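Local coordinates for protein N-terminal acetyltransferase B complex subunit MDM20 (Candida albicans, PDB 5K04) that probably serves as the non-catalytic auxiliary subunit of the NatB N-terminal acetyltransferase complex, a helical-repeat protein that partners the catalytic subunit in acetylating protein N-termini, at residues Ser382-Ser387 / Ile562-Val567; Asn390-Ile395 / Asp716-Glu721; Asn619-Thr624 / Lys677-Arg682. All blocks are in the same frame, centred on the assembly; numbering follows the deposited sequence.

Contact 1 (Ser382-Ser387 / Ile562-Val567); sequences SDLDSS and IDCIDV
Leu384 and Cys564 make the apolar centre of this contact. The thiol sulfur lies against one side of the leucine, with Cys564 SG 3.4 Å from Leu384 CD1 and 3.7 Å from Leu384 CB, so branch tip and side-chain root both meet it. Leu384 holds CG beside its backbone N (chi1 -69°), from where CD1 extends to the sulfur; the same methyl lies a looser 4.5 Å from Ile565 CG1. A second apolar touch is made by the other branch of that isoleucine: Ile565 CG2 stands 4.1 Å from both CA and CB of Ser386. Leu418 of helix 409-419 packs against Leu384 and Ile565 alike, and Trp414 against Leu384, so these residues join a hydrophobic cluster shared with a third element.

The contact sets the turn between helices 372-383 and 388-404 against the long irregular connection that leads into helix 571-584. Both helices lie in the range of the NatB non-catalytic-subunit family, which belongs to the TPR clan, consistent with an all-helical repeat scaffold.

Within the turn, hydrogen bonds of Asp385 and Ser387 shape the chain. Asp385 OD1 accepts from Ser387 N at 2.7 Å, closing an Asx turn, and from Ser387 OG, also at 2.7 Å. The hydroxyl arrives on the syn side of the carboxylate and the amide on the anti side, and this pair of bonds restrains the rotation of the acid group. Ser387 is the N-cap residue of helix 388-404, its OG also bonding to Asn390 N.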
# COMPACT_ATOMS: atom_id res chain seq x y z
N SER A 382 25.02 7.36 -8.04
CA SER A 382 25.74 8.62 -8.23
C SER A 382 26.18 8.80 -9.68
O SER A 382 26.34 9.94 -10.13
CB SER A 382 26.96 8.68 -7.32
OG SER A 382 26.56 8.66 -5.97
N ASP A 383 26.37 7.71 -10.41
CA ASP A 383 26.84 7.78 -11.79
C ASP A 383 25.72 8.01 -12.79
O ASP A 383 26.00 8.34 -13.95
CB ASP A 383 27.60 6.49 -12.13
CG ASP A 383 28.18 6.50 -13.53
OD1 ASP A 383 28.96 7.42 -13.85
OD2 ASP A 383 27.89 5.55 -14.30
N LEU A 384 24.45 7.85 -12.39
CA LEU A 384 23.33 7.90 -13.33
C LEU A 384 23.14 9.32 -13.84
O LEU A 384 23.03 10.26 -13.05
CB LEU A 384 22.06 7.41 -12.66
CG LEU A 384 22.02 5.91 -12.34
CD1 LEU A 384 20.80 5.60 -11.51
CD2 LEU A 384 22.04 5.05 -13.61
N ASP A 385 23.12 9.48 -15.17
CA ASP A 385 22.99 10.80 -15.77
C ASP A 385 21.86 10.90 -16.80
O ASP A 385 21.74 11.95 -17.44
CB ASP A 385 24.33 11.22 -16.40
CG ASP A 385 24.73 10.40 -17.65
OD1 ASP A 385 23.89 9.69 -18.23
OD2 ASP A 385 25.91 10.48 -18.05
N SER A 386 21.05 9.84 -16.97
CA SER A 386 19.89 9.72 -17.86
C SER A 386 20.28 9.57 -19.33
O SER A 386 19.41 9.30 -20.15
CB SER A 386 18.92 10.91 -17.74
OG SER A 386 19.47 12.07 -18.33
N SER A 387 21.56 9.68 -19.69
CA SER A 387 21.95 9.36 -21.05
C SER A 387 21.76 7.86 -21.29
O SER A 387 22.04 7.06 -20.40
CB SER A 387 23.39 9.78 -21.32
OG SER A 387 24.32 8.86 -20.78
N ILE A 562 18.31 11.26 -3.81
CA ILE A 562 18.68 12.40 -4.63
C ILE A 562 17.81 12.38 -5.87
O ILE A 562 17.11 11.41 -6.15
CB ILE A 562 20.17 12.39 -5.04
CG1 ILE A 562 20.49 11.14 -5.86
CG2 ILE A 562 21.07 12.47 -3.83
CD1 ILE A 562 21.82 11.22 -6.53
N ASP A 563 17.87 13.48 -6.61
CA ASP A 563 17.20 13.57 -7.91
C ASP A 563 17.91 12.64 -8.89
O ASP A 563 19.08 12.84 -9.22
CB ASP A 563 17.19 15.01 -8.41
CG ASP A 563 16.23 15.90 -7.61
OD1 ASP A 563 15.41 15.37 -6.83
OD2 ASP A 563 16.30 17.14 -7.76
N CYS A 564 17.20 11.61 -9.32
CA CYS A 564 17.70 10.61 -10.24
C CYS A 564 16.59 10.34 -11.25
O CYS A 564 15.55 11.01 -11.23
CB CYS A 564 18.14 9.32 -9.50
SG CYS A 564 19.48 8.47 -10.21
N ILE A 565 16.82 9.36 -12.12
CA ILE A 565 15.77 8.91 -13.01
C ILE A 565 14.58 8.36 -12.21
O ILE A 565 14.72 7.88 -11.08
CB ILE A 565 16.30 7.84 -13.98
CG1 ILE A 565 16.77 6.62 -13.20
CG2 ILE A 565 17.45 8.37 -14.83
CD1 ILE A 565 16.63 5.37 -13.96
N ASP A 566 13.41 8.44 -12.82
CA ASP A 566 12.15 8.04 -12.22
C ASP A 566 11.45 7.06 -13.16
O ASP A 566 11.62 7.14 -14.38
CB ASP A 566 11.26 9.26 -11.97
CG ASP A 566 11.77 10.16 -10.86
OD1 ASP A 566 12.34 9.62 -9.88
OD2 ASP A 566 11.59 11.39 -10.96
N VAL A 567 10.69 6.13 -12.60
CA VAL A 567 9.71 5.46 -13.46
C VAL A 567 8.73 6.50 -13.98
O VAL A 567 8.26 7.37 -13.22
CB VAL A 567 9.01 4.32 -12.69
CG1 VAL A 567 7.88 3.69 -13.54
CG2 VAL A 567 10.03 3.24 -12.30

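Contact 2 (Asn390-Ile395 / Asp716-Glu721); sequences NTIKNI and DSMDFE
Phe720 turns the edge of its ring to Lys393 and also meets Ile392, two adjacent residues of one helix. Lys393 CB lies near the ring plane, 3.7 Å from Phe720 CE1. Ile392 CG2 approaches obliquely, 3.8 Å from Phe720 CZ, and these two side chains cross at about a right angle. The ring end of Phe720 comes nearer to the helix than the start of its side chain. In Ile392 the two branches divide the work: CG2, opposite the backbone N, serves the phenylalanine, while CG1 extends to CD1, which sits 3.7 Å from Met718 CE. The methionine runs out straight as far as SD and then bends at chi3 (-25°), which places its methyl against the isoleucine. Lys393 offers its first side-chain carbon to the ring, and the rest of its chain leads away to Asp383, the partner of NZ. Gln389, one helical turn before Lys393, touches both Met718 and Phe720. The contact thus lays the chain segment leaving helix 707-717 against the flank of helix 388-404, while helix 409-419 packs on Thr391, Asn394 and Ile395 and helix 729-747 reaches Ile395 and Asp716.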
# COMPACT_ATOMS: atom_id res chain seq x y z
N ASN A 390 24.70 5.62 -20.57
CA ASN A 390 24.96 5.44 -19.15
C ASN A 390 23.96 4.47 -18.54
O ASN A 390 24.31 3.64 -17.69
CB ASN A 390 24.92 6.79 -18.44
CG ASN A 390 24.94 6.65 -16.92
OD1 ASN A 390 23.90 6.46 -16.30
ND2 ASN A 390 26.12 6.78 -16.33
N THR A 391 22.70 4.55 -18.98
CA THR A 391 21.65 3.67 -18.48
C THR A 391 21.94 2.22 -18.84
O THR A 391 21.80 1.31 -18.01
CB THR A 391 20.32 4.14 -19.05
OG1 THR A 391 20.00 5.41 -18.47
CG2 THR A 391 19.20 3.13 -18.78
N ILE A 392 22.37 1.98 -20.08
CA ILE A 392 22.68 0.64 -20.53
C ILE A 392 23.92 0.11 -19.82
O ILE A 392 23.95 -1.06 -19.39
CB ILE A 392 22.86 0.63 -22.06
CG1 ILE A 392 21.51 0.85 -22.76
CG2 ILE A 392 23.52 -0.66 -22.53
CD1 ILE A 392 21.62 1.00 -24.27
N LYS A 393 24.95 0.94 -19.68
CA LYS A 393 26.14 0.53 -18.95
C LYS A 393 25.77 0.06 -17.54
O LYS A 393 26.19 -1.02 -17.10
CB LYS A 393 27.16 1.67 -18.89
CG LYS A 393 28.34 1.39 -17.95
CD LYS A 393 29.28 2.59 -17.77
CE LYS A 393 28.71 3.60 -16.80
NZ LYS A 393 29.63 4.72 -16.55
N ASN A 394 24.94 0.84 -16.85
CA ASN A 394 24.60 0.49 -15.48
C ASN A 394 23.60 -0.65 -15.39
O ASN A 394 23.59 -1.37 -14.40
CB ASN A 394 24.13 1.75 -14.75
CG ASN A 394 25.31 2.64 -14.33
OD1 ASN A 394 26.19 2.20 -13.61
ND2 ASN A 394 25.34 3.86 -14.83
N ILE A 395 22.77 -0.86 -16.43
CA ILE A 395 22.01 -2.10 -16.54
C ILE A 395 22.96 -3.31 -16.53
O ILE A 395 22.70 -4.32 -15.86
CB ILE A 395 21.14 -2.10 -17.81
CG1 ILE A 395 19.89 -1.24 -17.60
CG2 ILE A 395 20.76 -3.52 -18.20
CD1 ILE A 395 19.05 -1.05 -18.86
N ASP A 716 25.01 0.17 -31.26
CA ASP A 716 26.25 -0.39 -31.77
C ASP A 716 27.37 0.64 -31.81
O ASP A 716 28.55 0.28 -31.74
CB ASP A 716 26.04 -0.98 -33.16
CG ASP A 716 25.18 -2.24 -33.16
OD1 ASP A 716 24.99 -2.87 -32.09
OD2 ASP A 716 24.69 -2.61 -34.25
N SER A 717 27.03 1.93 -31.93
CA SER A 717 28.03 2.98 -31.95
C SER A 717 28.48 3.40 -30.55
O SER A 717 29.43 4.19 -30.44
CB SER A 717 27.50 4.22 -32.68
OG SER A 717 26.53 4.88 -31.87
N MET A 718 27.83 2.92 -29.50
CA MET A 718 28.19 3.33 -28.15
C MET A 718 29.42 2.57 -27.67
O MET A 718 29.50 1.34 -27.80
CB MET A 718 27.02 3.12 -27.19
CG MET A 718 25.88 4.08 -27.46
SD MET A 718 24.46 4.00 -26.37
CE MET A 718 24.67 2.34 -25.90
N ASP A 719 30.40 3.30 -27.15
CA ASP A 719 31.57 2.71 -26.53
C ASP A 719 31.34 2.53 -25.04
O ASP A 719 30.54 3.22 -24.42
CB ASP A 719 32.81 3.56 -26.79
CG ASP A 719 33.17 3.64 -28.26
OD1 ASP A 719 33.68 2.64 -28.81
OD2 ASP A 719 32.92 4.70 -28.87
N PHE A 720 32.06 1.59 -24.46
CA PHE A 720 31.86 1.20 -23.08
C PHE A 720 33.20 0.97 -22.41
O PHE A 720 33.98 0.12 -22.87
CB PHE A 720 31.00 -0.06 -23.00
CG PHE A 720 29.56 0.19 -23.27
CD1 PHE A 720 28.75 0.77 -22.30
CD2 PHE A 720 29.00 -0.16 -24.49
CE1 PHE A 720 27.42 0.99 -22.54
CE2 PHE A 720 27.66 0.06 -24.74
CZ PHE A 720 26.87 0.63 -23.77
N GLU A 721 33.46 1.71 -21.33
CA GLU A 721 34.60 1.51 -20.46
C GLU A 721 34.03 1.21 -19.08
O GLU A 721 34.04 2.07 -18.19
CB GLU A 721 35.53 2.73 -20.43
CG GLU A 721 36.25 2.98 -21.74
CD GLU A 721 37.27 4.10 -21.64
OE1 GLU A 721 38.42 3.83 -21.22
OE2 GLU A 721 36.91 5.25 -21.97

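Contact 3 (Asn619-Thr624 / Lys677-Arg682); sequences NLLKIT and KLLAKR
The helical segments 619-624 and 677-682 run almost parallel, their N-to-C directions 8° apart and their axes approaching to 11.0 Å, with Thr624 and Leu679 forming the closest backbone pair. At this separation one large side chain spans the space: Leu679 projects toward the other helix and meets Leu620 and Leu621, and Thr624 one turn further on. Its CD1 does most of the touching, 3.8 Å from Leu620 CG and 4.0 Å from Leu621 CD2. The approaches differ, since Leu620 meets Leu679 at a slant, whereas Leu621 and Thr624 each cross it at about a right angle. Leu620 has CG opposite the backbone N, which brings CG and the CD2 branch to Leu679 CD1. Leu621 starts out beside the interface and brings only its end to it.

Helices 608-625 and 661-682 belong to the C-terminal part of an all-helical array, where neighbouring helices close over this parallel pair. Met688 of helix 686-695 packs on Leu620 and Thr624, and Ile583 and Val584 of helix 571-584 pack on Leu621. All four touching residues are buried.

Among these apolar groups the hydroxyl of Thr624 is the one polar side-chain atom in the contact. Thr624 OG1 lies 3.7 Å from Leu679 CD1, yet it has a partner in its own helix, donating to Leu620 O at 2.8 Å with a C=O...donor angle of 135°. Chi1 of 56° turns OG1 back over the helix for this bond, which in turn fixes that torsion. Thr624 N also donates to Leu620 O, and the two donors come from opposite faces of the carbonyl plane, so Leu620 O is gripped twice.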
# COMPACT_ATOMS: atom_id res chain seq x y z
N ASN A 619 -12.19 15.89 -28.96
CA ASN A 619 -12.93 16.18 -30.19
C ASN A 619 -13.61 14.93 -30.73
O ASN A 619 -14.72 15.00 -31.27
CB ASN A 619 -11.99 16.77 -31.24
CG ASN A 619 -11.54 18.18 -30.88
OD1 ASN A 619 -11.47 18.55 -29.71
ND2 ASN A 619 -11.28 18.99 -31.90
N LEU A 620 -12.94 13.78 -30.58
CA LEU A 620 -13.48 12.53 -31.11
C LEU A 620 -14.74 12.12 -30.36
O LEU A 620 -15.72 11.69 -30.97
CB LEU A 620 -12.41 11.43 -31.02
CG LEU A 620 -12.85 10.02 -31.41
CD1 LEU A 620 -13.31 9.98 -32.87
CD2 LEU A 620 -11.73 9.00 -31.16
N LEU A 621 -14.72 12.25 -29.03
CA LEU A 621 -15.84 11.82 -28.22
C LEU A 621 -17.01 12.78 -28.33
O LEU A 621 -18.17 12.34 -28.36
CB LEU A 621 -15.38 11.68 -26.77
CG LEU A 621 -14.20 10.70 -26.60
CD1 LEU A 621 -13.56 10.85 -25.23
CD2 LEU A 621 -14.66 9.27 -26.81
N LYS A 622 -16.73 14.08 -28.41
CA LYS A 622 -17.78 15.09 -28.55
C LYS A 622 -18.57 14.88 -29.84
O LYS A 622 -19.80 14.99 -29.86
CB LYS A 622 -17.17 16.49 -28.49
CG LYS A 622 -17.50 17.27 -27.21
CD LYS A 622 -17.29 18.77 -27.38
CE LYS A 622 -18.58 19.56 -27.34
NZ LYS A 622 -18.99 19.96 -25.96
N ILE A 623 -17.86 14.55 -30.92
CA ILE A 623 -18.47 14.37 -32.23
C ILE A 623 -19.27 13.08 -32.31
O ILE A 623 -20.28 13.01 -33.02
CB ILE A 623 -17.33 14.41 -33.27
CG1 ILE A 623 -16.99 15.84 -33.65
CG2 ILE A 623 -17.63 13.59 -34.46
CD1 ILE A 623 -15.62 15.90 -34.26
N THR A 624 -18.85 12.04 -31.60
CA THR A 624 -19.52 10.74 -31.65
C THR A 624 -20.53 10.51 -30.52
O THR A 624 -21.47 9.75 -30.72
CB THR A 624 -18.48 9.62 -31.60
OG1 THR A 624 -17.66 9.78 -30.44
CG2 THR A 624 -17.61 9.67 -32.86
N LYS A 677 -11.65 3.42 -34.58
CA LYS A 677 -12.33 2.39 -35.35
C LYS A 677 -13.57 1.88 -34.63
O LYS A 677 -14.60 1.62 -35.26
CB LYS A 677 -11.36 1.24 -35.66
CG LYS A 677 -10.24 1.68 -36.59
CD LYS A 677 -9.23 0.58 -36.88
CE LYS A 677 -8.24 1.07 -37.92
NZ LYS A 677 -7.22 0.04 -38.27
N LEU A 678 -13.49 1.74 -33.31
CA LEU A 678 -14.66 1.30 -32.54
C LEU A 678 -15.81 2.29 -32.71
O LEU A 678 -16.95 1.90 -33.00
CB LEU A 678 -14.26 1.12 -31.08
CG LEU A 678 -15.23 0.51 -30.06
CD1 LEU A 678 -14.47 0.01 -28.87
CD2 LEU A 678 -16.23 1.53 -29.61
N LEU A 679 -15.52 3.58 -32.55
CA LEU A 679 -16.56 4.60 -32.67
C LEU A 679 -17.08 4.71 -34.10
O LEU A 679 -18.28 4.96 -34.30
CB LEU A 679 -16.03 5.94 -32.17
CG LEU A 679 -15.82 5.96 -30.66
CD1 LEU A 679 -15.05 7.19 -30.23
CD2 LEU A 679 -17.17 5.90 -29.94
N ALA A 680 -16.21 4.54 -35.09
CA ALA A 680 -16.66 4.55 -36.48
C ALA A 680 -17.73 3.49 -36.72
O ALA A 680 -18.68 3.71 -37.49
CB ALA A 680 -15.49 4.35 -37.42
N LYS A 681 -17.59 2.32 -36.09
CA LYS A 681 -18.62 1.29 -36.16
C LYS A 681 -19.89 1.72 -35.42
O LYS A 681 -20.97 1.78 -36.01
CB LYS A 681 -18.09 -0.02 -35.57
CG LYS A 681 -16.84 -0.59 -36.23
CD LYS A 681 -16.30 -1.76 -35.41
CE LYS A 681 -14.89 -2.18 -35.82
NZ LYS A 681 -14.26 -3.08 -34.80
N ARG A 682 -19.76 2.01 -34.12
CA ARG A 682 -20.92 2.32 -33.28
C ARG A 682 -21.64 3.58 -33.73
O ARG A 682 -22.85 3.71 -33.51
CB ARG A 682 -20.50 2.46 -31.82
CG ARG A 682 -20.39 1.17 -31.04
CD ARG A 682 -19.81 1.43 -29.64
NE ARG A 682 -20.66 2.28 -28.79
CZ ARG A 682 -21.26 1.85 -27.68
NH1 ARG A 682 -21.09 0.59 -27.29
NH2 ARG A 682 -22.01 2.68 -26.95

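Contacts 1 and 2 are direct neighbours, their centres 15 Å apart. A salt bridge links them, Asp383 OD2 to Lys393 NZ at 3.0 Å, and Asp383 OD2 also lies 3.1 Å from Asn394 ND2, a probable hydrogen bond. Their segments alternate along the sequence: the turn after helix 372-383 and the start of helix 388-404 are each met by a later part of the chain, 562-567 and 716-721. Contact 3 follows contact 1 in sequence, and both its segments fall between those of contact 2. In space it is remote, its centre about 41 Å from that of contact 1 and 45 Å from that of contact 2. No other protein chain of the assembly touches any of the three.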